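Long-range contacts in DNA polymerase III, gamma subunit-related protein (Thermotoga maritima, PDB 2GNO), which is related to the gamma subunit of DNA polymerase III and probably binds DNA: residues Y30-S35 with V116-R121; E54-G59 with I87-E92. All blocks are in the same frame, centred on the assembly; numbering follows the deposited sequence.

Both contacts belong to the parallel five-stranded sheet of the AAA+-like domain, and their centres lie about 10 Å apart. Along the chain the segments come in the order 30-35, 54-59, 87-92, 116-121, so that contact 1 brackets contact 2. Contact 1 sets helix 30-43 on strand 113-119. Contact 2 pairs the outermost strand 52-55 with strand 84-88, which is in turn the sheet neighbour of strand 113-119. The two meet at the C-terminal ends of these strands, where Thr119 OG1 probably hydrogen-bonds Glu92 OE1, 2.6 Å away. They illustrate how loops leaving adjacent parallel strands can be tied together by side-chain and backbone bonds at the C-terminal ends of the strands.

Contact 1: Y30-S35 with V116-R121; sequences YPREVS and VLNTRR
Ser35 OG is gripped from two directions: it donates to Pro31 O at 2.7 Å, one turn back in its own helix, and accepts from Asn118 ND2 at 3.0 Å across the contact. The setting is that of a P-loop NTPase-like sheet of the AAA+ type, in which helix 30-43 follows the first strand and lies against strand 113-119. The short segments run nearly antiparallel, at 166°, with their axes 7.8 Å apart. Because Ser35 OG is placed anti to its carbonyl carbon (chi1 -56°), it folds back to the helix and still faces the strand. Pro31 O therefore receives two donors, this hydroxyl and the backbone N of Ser35, from opposite faces of its carbonyl plane.

The asparagine bond is bent, with 136° at the hydrogen, and the hydroxyl lies somewhat out of the amide plane. Asn118 ND2 also hydrogen-bonds His89 ND1, while Asn118 OD1 accepts from the backbone N of Asp90, so both ends of this buried amide are engaged and its flip is fixed. Strand 113-119 probably corresponds to the strand bearing sensor 1 near its end in AAA+ ATPases. Beside the polar bridge, the CB atoms of Pro31 and Asn118 approach to 4.1 Å. Arg32 crosses the amide obliquely, its CG touching Asn118 OD1 at 3.6 Å; in the conformer described, its guanidinium salt-bridges Asp56. Val116 CG1 sits 3.7 Å from Ser35 OG.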
loop_
_atom_site.group_PDB
_atom_site.type_symbol
_atom_site.label_atom_id
_atom_site.label_comp_id
_atom_site.label_asym_id
_atom_site.label_seq_id
_atom_site.Cartn_x
_atom_site.Cartn_y
_atom_site.Cartn_z
ATOM N N TYR A 30 -6.176 -3.864 -1.831
ATOM C CA TYR A 30 -7.595 -4.177 -2.035
ATOM C C TYR A 30 -8.502 -3.714 -0.875
ATOM O O TYR A 30 -9.522 -3.148 -1.172
ATOM C CB TYR A 30 -7.818 -5.633 -2.436
ATOM C CG TYR A 30 -9.174 -5.982 -2.993
ATOM C CD1 TYR A 30 -9.635 -5.401 -4.177
ATOM C CD2 TYR A 30 -9.931 -7.000 -2.433
ATOM C CE1 TYR A 30 -10.861 -5.774 -4.740
ATOM C CE2 TYR A 30 -11.131 -7.397 -2.994
ATOM C CZ TYR A 30 -11.595 -6.780 -4.139
ATOM O OH TYR A 30 -12.795 -7.188 -4.653
ATOM N N PRO A 31 -8.130 -3.951 0.419
ATOM C CA PRO A 31 -8.967 -3.429 1.526
ATOM C C PRO A 31 -9.203 -1.917 1.439
ATOM O O PRO A 31 -10.331 -1.478 1.669
ATOM C CB PRO A 31 -8.195 -3.810 2.786
ATOM C CG PRO A 31 -7.409 -5.060 2.349
ATOM C CD PRO A 31 -7.024 -4.788 0.928
ATOM N N ARG A 32 -8.149 -1.155 1.135
ATOM C CA ARG A 32 -8.226 0.302 0.981
ATOM C C ARG A 32 -9.100 0.726 -0.197
ATOM O O ARG A 32 -9.885 1.660 -0.066
ATOM C CB ARG A 32 -6.833 0.897 0.781
ATOM C CG ARG A 32 -5.918 0.866 1.998
ATOM C CD ARG A 32 -4.476 1.128 1.588
ATOM N NE ARG A 32 -4.357 2.345 0.776
ATOM C CZ ARG A 32 -4.173 3.589 1.230
ATOM N NH1 ARG A 32 -4.007 3.850 2.515
ATOM N NH2 ARG A 32 -4.113 4.595 0.358
ATOM N N GLU A 33 -8.944 0.054 -1.338
ATOM C CA GLU A 33 -9.731 0.354 -2.561
ATOM C C GLU A 33 -11.189 -0.046 -2.469
ATOM O O GLU A 33 -12.056 0.638 -3.018
ATOM C CB GLU A 33 -9.080 -0.256 -3.786
ATOM C CG GLU A 33 -7.722 0.351 -4.088
ATOM C CD GLU A 33 -7.789 1.826 -4.372
ATOM O OE1 GLU A 33 -8.675 2.268 -5.126
ATOM O OE2 GLU A 33 -6.942 2.551 -3.844
ATOM N N VAL A 34 -11.467 -1.153 -1.797
ATOM C CA VAL A 34 -12.849 -1.549 -1.552
ATOM C C VAL A 34 -13.524 -0.461 -0.669
ATOM O O VAL A 34 -14.673 -0.061 -0.943
ATOM C CB VAL A 34 -12.934 -2.937 -0.874
ATOM C CG1 VAL A 34 -14.364 -3.219 -0.382
ATOM C CG2 VAL A 34 -12.472 -4.028 -1.857
ATOM N N SER A 35 -12.805 -0.013 0.358
ATOM C CA SER A 35 -13.265 1.029 1.283
ATOM C C SER A 35 -13.585 2.330 0.560
ATOM O O SER A 35 -14.636 2.923 0.801
ATOM C CB SER A 35 -12.226 1.304 2.389
ATOM O OG SER A 35 -11.910 0.118 3.104
ATOM N N VAL A 116 -16.021 3.039 7.961
ATOM C CA VAL A 116 -15.340 1.988 7.214
ATOM C C VAL A 116 -13.859 1.991 7.575
ATOM O O VAL A 116 -13.087 2.785 7.079
ATOM C CB VAL A 116 -15.477 2.204 5.686
ATOM C CG1 VAL A 116 -14.992 0.932 4.925
ATOM C CG2 VAL A 116 -16.934 2.494 5.334
ATOM N N LEU A 117 -13.479 1.088 8.462
ATOM C CA LEU A 117 -12.117 0.929 8.869
ATOM C C LEU A 117 -11.546 -0.157 7.973
ATOM O O LEU A 117 -12.300 -0.980 7.438
ATOM C CB LEU A 117 -12.063 0.418 10.309
ATOM C CG LEU A 117 -12.781 1.183 11.421
ATOM C CD1 LEU A 117 -12.510 0.525 12.763
ATOM C CD2 LEU A 117 -12.330 2.565 11.476
ATOM N N ASN A 118 -10.238 -0.149 7.757
ATOM C CA ASN A 118 -9.603 -1.228 6.992
ATOM C C ASN A 118 -8.233 -1.568 7.560
ATOM O O ASN A 118 -7.533 -0.722 8.136
ATOM C CB ASN A 118 -9.613 -1.022 5.462
ATOM C CG ASN A 118 -8.797 0.163 5.009
ATOM O OD1 ASN A 118 -7.590 0.158 5.111
ATOM N ND2 ASN A 118 -9.459 1.152 4.408
ATOM N N THR A 119 -7.876 -2.833 7.411
ATOM C CA THR A 119 -6.613 -3.356 7.923
ATOM C C THR A 119 -6.388 -4.725 7.321
ATOM O O THR A 119 -7.299 -5.334 6.771
ATOM C CB THR A 119 -6.631 -3.535 9.469
ATOM O OG1 THR A 119 -5.329 -3.883 9.949
ATOM C CG2 THR A 119 -7.632 -4.631 9.915
ATOM N N ARG A 120 -5.167 -5.200 7.437
ATOM C CA ARG A 120 -4.777 -6.523 6.943
ATOM C C ARG A 120 -4.419 -7.451 8.125
ATOM O O ARG A 120 -4.071 -8.606 7.915
ATOM C CB ARG A 120 -3.535 -6.330 6.075
ATOM C CG ARG A 120 -3.696 -5.341 4.884
ATOM C CD ARG A 120 -2.349 -5.031 4.287
ATOM N NE ARG A 120 -1.662 -6.270 3.904
ATOM C CZ ARG A 120 -0.350 -6.402 3.666
ATOM N NH1 ARG A 120 0.502 -5.376 3.792
ATOM N NH2 ARG A 120 0.130 -7.600 3.329
ATOM N N ARG A 121 -4.594 -6.941 9.354
ATOM C CA ARG A 121 -4.203 -7.582 10.582
ATOM C C ARG A 121 -5.340 -7.548 11.635
ATOM O O ARG A 121 -5.256 -6.798 12.598
ATOM C CB ARG A 121 -2.985 -6.757 11.064
ATOM C CG ARG A 121 -2.051 -6.295 9.903
ATOM C CD ARG A 121 -0.831 -5.506 10.300
ATOM N NE ARG A 121 -0.122 -5.027 9.101
ATOM C CZ ARG A 121 0.970 -4.256 9.096
ATOM N NH1 ARG A 121 1.529 -3.827 10.234
ATOM N NH2 ARG A 121 1.513 -3.896 7.932
#

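Contact 2: E54-G59 with I87-E92; sequences EIDPEG and IVHDCE
The imidazole of His89 has the methyl CG2 of Ile87 over one face, 3.4 Å above the ring plane and offset toward the rim, while Glu54 OE2 and Asp56 CB meet its edge. Glu54 OE2 takes the hydrogen of His89 NE2 at 2.8 Å in a bent bond, 136° at the hydrogen. The oxygen lies in the ring plane but is approached on its anti side, the donor somewhat out of the carboxylate plane, and the carboxylate stands 77° to the ring. Glu54 gets there with a fully extended chain, CG anti to the backbone N (chi1 -170°), reaching across to the residue that follows the end of strand 84-88. Asp56 CB touches His89 CD2 at 3.8 Å, whereas its carboxylate turns to salt bridges with Arg93 and, in the conformer described, Arg32.

Beneath these side chains runs regular parallel beta pairing, part of the beta-alpha-beta unit formed by strand 52-55, helix 64-74 and strand 84-88; strand 84-88 probably corresponds to the strand that leads into Walker B in AAA+ proteins. Ile55 uses both its backbone polar groups toward segment 87-92, N to Ile87 O at 2.7 Å and O to His89 N at 3.1 Å. A leucine at His89 would probably leave the Glu54 carboxylate and the Asn118 amide without their imidazole partner, and free the Glu54 chain to turn. On the opposite face of the sheet, Ile55 CG2 packs against Val88 CG1 at 4.3 Å, and both side chains rest on Ile70 of helix 64-74.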
loop_
_atom_site.group_PDB
_atom_site.type_symbol
_atom_site.label_atom_id
_atom_site.label_comp_id
_atom_site.label_asym_id
_atom_site.label_seq_id
_atom_site.Cartn_x
_atom_site.Cartn_y
_atom_site.Cartn_z
ATOM N N GLU A 54 -11.806 10.793 4.651
ATOM C CA GLU A 54 -10.753 9.799 4.595
ATOM C C GLU A 54 -9.688 10.161 5.618
ATOM O O GLU A 54 -9.213 11.296 5.641
ATOM C CB GLU A 54 -10.161 9.755 3.199
ATOM C CG GLU A 54 -9.217 8.600 2.920
ATOM C CD GLU A 54 -8.669 8.628 1.494
ATOM O OE1 GLU A 54 -9.024 9.540 0.729
ATOM O OE2 GLU A 54 -7.879 7.737 1.135
ATOM N N ILE A 55 -9.344 9.208 6.479
ATOM C CA ILE A 55 -8.308 9.377 7.493
ATOM C C ILE A 55 -7.168 8.465 7.087
ATOM O O ILE A 55 -7.345 7.251 7.008
ATOM C CB ILE A 55 -8.818 9.066 8.909
ATOM C CG1 ILE A 55 -9.833 10.133 9.363
ATOM C CG2 ILE A 55 -7.680 9.007 9.918
ATOM C CD1 ILE A 55 -9.253 11.558 9.630
ATOM N N ASP A 56 -6.009 9.059 6.814
ATOM C CA ASP A 56 -4.822 8.304 6.396
ATOM C C ASP A 56 -3.555 9.169 6.631
ATOM O O ASP A 56 -3.014 9.738 5.693
ATOM C CB ASP A 56 -4.977 7.973 4.910
ATOM C CG ASP A 56 -3.927 7.005 4.382
ATOM O OD1 ASP A 56 -3.310 6.250 5.142
ATOM O OD2 ASP A 56 -3.752 6.974 3.162
ATOM N N PRO A 57 -3.104 9.305 7.886
ATOM C CA PRO A 57 -1.905 10.130 8.149
ATOM C C PRO A 57 -0.655 9.608 7.437
ATOM O O PRO A 57 -0.595 8.428 7.124
ATOM C CB PRO A 57 -1.727 10.042 9.664
ATOM C CG PRO A 57 -2.633 9.011 10.146
ATOM C CD PRO A 57 -3.674 8.739 9.118
ATOM N N GLU A 58 0.306 10.484 7.156
ATOM C CA GLU A 58 1.550 10.080 6.466
ATOM C C GLU A 58 2.476 9.145 7.248
ATOM O O GLU A 58 3.270 8.433 6.630
ATOM C CB GLU A 58 2.369 11.297 6.016
ATOM C CG GLU A 58 1.763 12.107 4.878
ATOM C CD GLU A 58 2.639 13.278 4.440
ATOM O OE1 GLU A 58 3.657 13.580 5.102
ATOM O OE2 GLU A 58 2.306 13.911 3.421
ATOM N N GLY A 59 2.396 9.147 8.578
ATOM C CA GLY A 59 3.261 8.303 9.415
ATOM C C GLY A 59 2.687 6.943 9.742
ATOM O O GLY A 59 1.825 6.463 9.035
ATOM N N ILE A 87 -13.737 6.844 6.251
ATOM C CA ILE A 87 -12.812 5.796 5.859
ATOM C C ILE A 87 -11.519 5.958 6.655
ATOM O O ILE A 87 -10.924 7.028 6.643
ATOM C CB ILE A 87 -12.541 5.840 4.366
ATOM C CG1 ILE A 87 -13.863 5.670 3.596
ATOM C CG2 ILE A 87 -11.567 4.744 3.976
ATOM C CD1 ILE A 87 -13.797 6.149 2.202
ATOM N N VAL A 88 -11.120 4.918 7.383
ATOM C CA VAL A 88 -9.876 4.967 8.182
ATOM C C VAL A 88 -9.005 3.856 7.623
ATOM O O VAL A 88 -9.284 2.686 7.852
ATOM C CB VAL A 88 -10.125 4.720 9.659
ATOM C CG1 VAL A 88 -8.805 4.867 10.465
ATOM C CG2 VAL A 88 -11.209 5.669 10.176
ATOM N N HIS A 89 -7.956 4.226 6.897
ATOM C CA HIS A 89 -7.076 3.226 6.279
ATOM C C HIS A 89 -6.052 2.666 7.239
ATOM O O HIS A 89 -5.470 3.430 8.009
ATOM C CB HIS A 89 -6.322 3.824 5.102
ATOM C CG HIS A 89 -7.201 4.249 3.958
ATOM N ND1 HIS A 89 -8.022 3.368 3.296
ATOM C CD2 HIS A 89 -7.267 5.405 3.264
ATOM C CE1 HIS A 89 -8.631 3.989 2.307
ATOM N NE2 HIS A 89 -8.176 5.223 2.252
ATOM N N ASP A 90 -5.822 1.355 7.211
ATOM C CA ASP A 90 -4.818 0.723 8.093
ATOM C C ASP A 90 -5.003 1.138 9.561
ATOM O O ASP A 90 -4.070 1.615 10.219
ATOM C CB ASP A 90 -3.425 1.018 7.524
ATOM C CG ASP A 90 -3.180 0.299 6.197
ATOM O OD1 ASP A 90 -3.478 -0.913 6.107
ATOM O OD2 ASP A 90 -2.634 0.913 5.263
ATOM N N CYS A 91 -6.204 0.851 10.071
ATOM C CA CYS A 91 -6.647 1.241 11.416
ATOM C C CYS A 91 -5.934 0.669 12.644
ATOM O O CYS A 91 -6.143 1.180 13.764
ATOM C CB CYS A 91 -8.150 1.044 11.557
ATOM S SG CYS A 91 -8.539 -0.660 11.427
ATOM N N GLU A 92 -5.094 -0.353 12.451
ATOM C CA GLU A 92 -4.284 -0.921 13.544
ATOM C C GLU A 92 -3.288 0.122 14.055
ATOM O O GLU A 92 -2.741 -0.019 15.160
ATOM C CB GLU A 92 -3.528 -2.197 13.138
ATOM C CG GLU A 92 -2.357 -2.090 12.109
ATOM C CD GLU A 92 -2.740 -1.811 10.673
ATOM O OE1 GLU A 92 -3.947 -1.681 10.356
ATOM O OE2 GLU A 92 -1.804 -1.737 9.847
#